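Local coordinates for protein tissue factor pathway inhibitor 2 (Homo sapiens, PDB 1ZR0) that inhibits trypsin, plasmin and factor VIIa/tissue factor, and factor Xa weakly, here represented by the first of its three Kunitz inhibitory domains, at residues 22-27 / 48-53. Residues are numbered along the deposited sequence; the frame is centred on the assembly and turned at random.
Sequences LLRYYY and NFYTWE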
# COMPACT_ATOMS: atom_id res chain seq x y z
N LEU B 22 6.31 6.67 0.54
CA LEU B 22 6.24 7.78 1.45
C LEU B 22 7.51 8.67 1.37
O LEU B 22 8.62 8.17 1.47
CB LEU B 22 6.09 7.23 2.87
CG LEU B 22 4.86 6.39 3.11
CD1 LEU B 22 5.04 5.68 4.43
CD2 LEU B 22 3.65 7.27 3.06
N LEU B 23 7.36 9.98 1.13
CA LEU B 23 8.51 10.83 0.98
C LEU B 23 9.25 10.99 2.32
O LEU B 23 8.67 11.44 3.32
CB LEU B 23 8.04 12.19 0.50
CG LEU B 23 9.13 13.17 0.03
CD1 LEU B 23 10.01 12.58 -1.03
CD2 LEU B 23 8.35 14.41 -0.59
N ARG B 24 10.52 10.59 2.29
CA ARG B 24 11.44 10.69 3.45
C ARG B 24 12.76 11.20 2.96
O ARG B 24 13.04 11.32 1.74
CB ARG B 24 11.60 9.29 4.08
CG ARG B 24 10.33 8.65 4.75
CD ARG B 24 9.78 9.49 5.90
NE ARG B 24 8.64 8.84 6.49
CZ ARG B 24 8.73 7.79 7.29
NH1 ARG B 24 9.91 7.34 7.74
NH2 ARG B 24 7.61 7.26 7.79
N TYR B 25 13.67 11.44 3.90
CA TYR B 25 14.99 11.92 3.60
C TYR B 25 16.05 11.03 4.14
O TYR B 25 15.84 10.35 5.12
CB TYR B 25 15.18 13.29 4.17
CG TYR B 25 14.28 14.31 3.49
CD1 TYR B 25 12.97 14.45 3.85
CD2 TYR B 25 14.80 15.07 2.47
CE1 TYR B 25 12.13 15.33 3.16
CE2 TYR B 25 14.02 16.00 1.82
CZ TYR B 25 12.71 16.13 2.17
OH TYR B 25 11.93 17.02 1.46
N TYR B 26 17.18 10.95 3.42
CA TYR B 26 18.29 10.10 3.88
C TYR B 26 19.62 10.85 3.61
O TYR B 26 19.71 11.67 2.71
CB TYR B 26 18.35 8.69 3.29
CG TYR B 26 18.82 8.72 1.86
CD1 TYR B 26 17.98 9.21 0.86
CD2 TYR B 26 20.09 8.35 1.52
CE1 TYR B 26 18.45 9.29 -0.45
CE2 TYR B 26 20.54 8.38 0.20
CZ TYR B 26 19.72 8.89 -0.77
OH TYR B 26 20.21 8.95 -2.07
N TYR B 27 20.65 10.54 4.40
CA TYR B 27 21.97 11.06 4.08
C TYR B 27 22.71 10.23 3.09
O TYR B 27 22.82 9.08 3.26
CB TYR B 27 22.83 11.12 5.35
CG TYR B 27 24.16 11.79 5.13
CD1 TYR B 27 24.28 13.15 5.06
CD2 TYR B 27 25.29 11.03 5.04
CE1 TYR B 27 25.48 13.74 4.83
CE2 TYR B 27 26.53 11.63 4.82
CZ TYR B 27 26.60 12.99 4.73
OH TYR B 27 27.85 13.58 4.53
N ASN B 48 16.72 7.65 7.76
CA ASN B 48 15.31 7.75 7.36
C ASN B 48 14.68 8.85 8.22
O ASN B 48 14.47 8.68 9.45
CB ASN B 48 14.59 6.42 7.54
CG ASN B 48 13.16 6.48 7.01
OD1 ASN B 48 12.58 7.57 6.93
ND2 ASN B 48 12.60 5.33 6.73
N PHE B 49 14.48 10.03 7.66
CA PHE B 49 14.08 11.19 8.40
C PHE B 49 12.84 11.76 7.76
O PHE B 49 12.63 11.67 6.52
CB PHE B 49 15.19 12.25 8.36
CG PHE B 49 16.45 11.76 8.94
CD1 PHE B 49 16.66 11.84 10.31
CD2 PHE B 49 17.42 11.20 8.16
CE1 PHE B 49 17.82 11.29 10.86
CE2 PHE B 49 18.61 10.68 8.68
CZ PHE B 49 18.82 10.74 10.05
N TYR B 50 12.06 12.46 8.57
CA TYR B 50 10.78 13.02 8.08
C TYR B 50 10.93 14.30 7.24
O TYR B 50 10.03 14.68 6.44
CB TYR B 50 9.90 13.31 9.29
CG TYR B 50 9.30 12.11 9.87
CD1 TYR B 50 8.41 11.32 9.12
CD2 TYR B 50 9.65 11.68 11.16
CE1 TYR B 50 7.83 10.21 9.65
CE2 TYR B 50 9.07 10.54 11.71
CZ TYR B 50 8.17 9.80 10.94
OH TYR B 50 7.56 8.68 11.48
N THR B 51 12.04 14.99 7.39
CA THR B 51 12.29 16.32 6.84
C THR B 51 13.74 16.52 6.46
O THR B 51 14.61 15.85 7.04
CB THR B 51 11.84 17.45 7.82
OG1 THR B 51 12.72 17.47 8.97
CG2 THR B 51 10.42 17.22 8.35
N TRP B 52 14.03 17.41 5.51
CA TRP B 52 15.41 17.70 5.18
C TRP B 52 16.17 18.23 6.46
O TRP B 52 17.26 17.80 6.79
CB TRP B 52 15.48 18.68 4.04
CG TRP B 52 16.85 19.06 3.71
CD1 TRP B 52 17.68 18.45 2.86
CD2 TRP B 52 17.62 20.11 4.34
NE1 TRP B 52 18.91 19.06 2.89
CE2 TRP B 52 18.89 20.07 3.80
CE3 TRP B 52 17.33 21.06 5.33
CZ2 TRP B 52 19.92 20.99 4.16
CZ3 TRP B 52 18.36 21.98 5.70
CH2 TRP B 52 19.61 21.93 5.09
N GLU B 53 15.49 19.08 7.21
CA GLU B 53 16.08 19.70 8.45
C GLU B 53 16.52 18.65 9.45
O GLU B 53 17.62 18.73 10.00
CB GLU B 53 15.03 20.65 9.04
CG GLU B 53 15.50 21.39 10.27
CD GLU B 53 16.44 22.56 9.99
OE1 GLU B 53 16.64 22.91 8.80
OE2 GLU B 53 16.96 23.18 11.00
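Y25 and F49 form a single antiparallel bridge of the hydrogen-bonded kind: Y25 N gives its proton to F49 O at 2.8 Å, and F49 N returns one to Y25 O at 2.9 Å. The short extended run before helix 52-58 thus lies along the edge of strand 22-28 facing away from strand 33-39, consistent with the brief third strand of Kunitz domains. N48 CA adds a CA-H...O contact to the same carbonyl oxygen, Y25 O.

Beyond the bridge, the Y25 ring slides under the start of the helix. The peptide between T51 and W52 lies over one face, with W52 N 3.5 Å above the plane near the ring centre, while W52 CB makes a CH-pi contact with that ring, 4.2 Å from its centroid. The indole itself leads away, and F49 O sits at the tyrosine's edge. Y25 OH reaches Q36 on the hairpin's second strand in a weak hydrogen bond, and T51 OG1 caps the helix at A54 N.

On the other flank, R24 bends at its second torsion (chi2 -60°), bringing NH1 2.8 Å from N48 OD1. The oxygen lies near the guanidinium plane, yet the N-H comes from above the amide's carbonyl plane and the bond is bent (145°). Y50 runs alongside R24, its CE1 over one guanidinium face but offset toward the rim, the planes 51° apart, too inclined for a flat stack. With an alanine here, N48 OD1 would probably lose this donor and the Y50 ring the guanidinium lying beside it. The reciprocal backbone bonds thus fix the register at Y25 and F49, while N48 and Y50 hold the charged R24 end at the surface and the Y25 ring packs against the helix start.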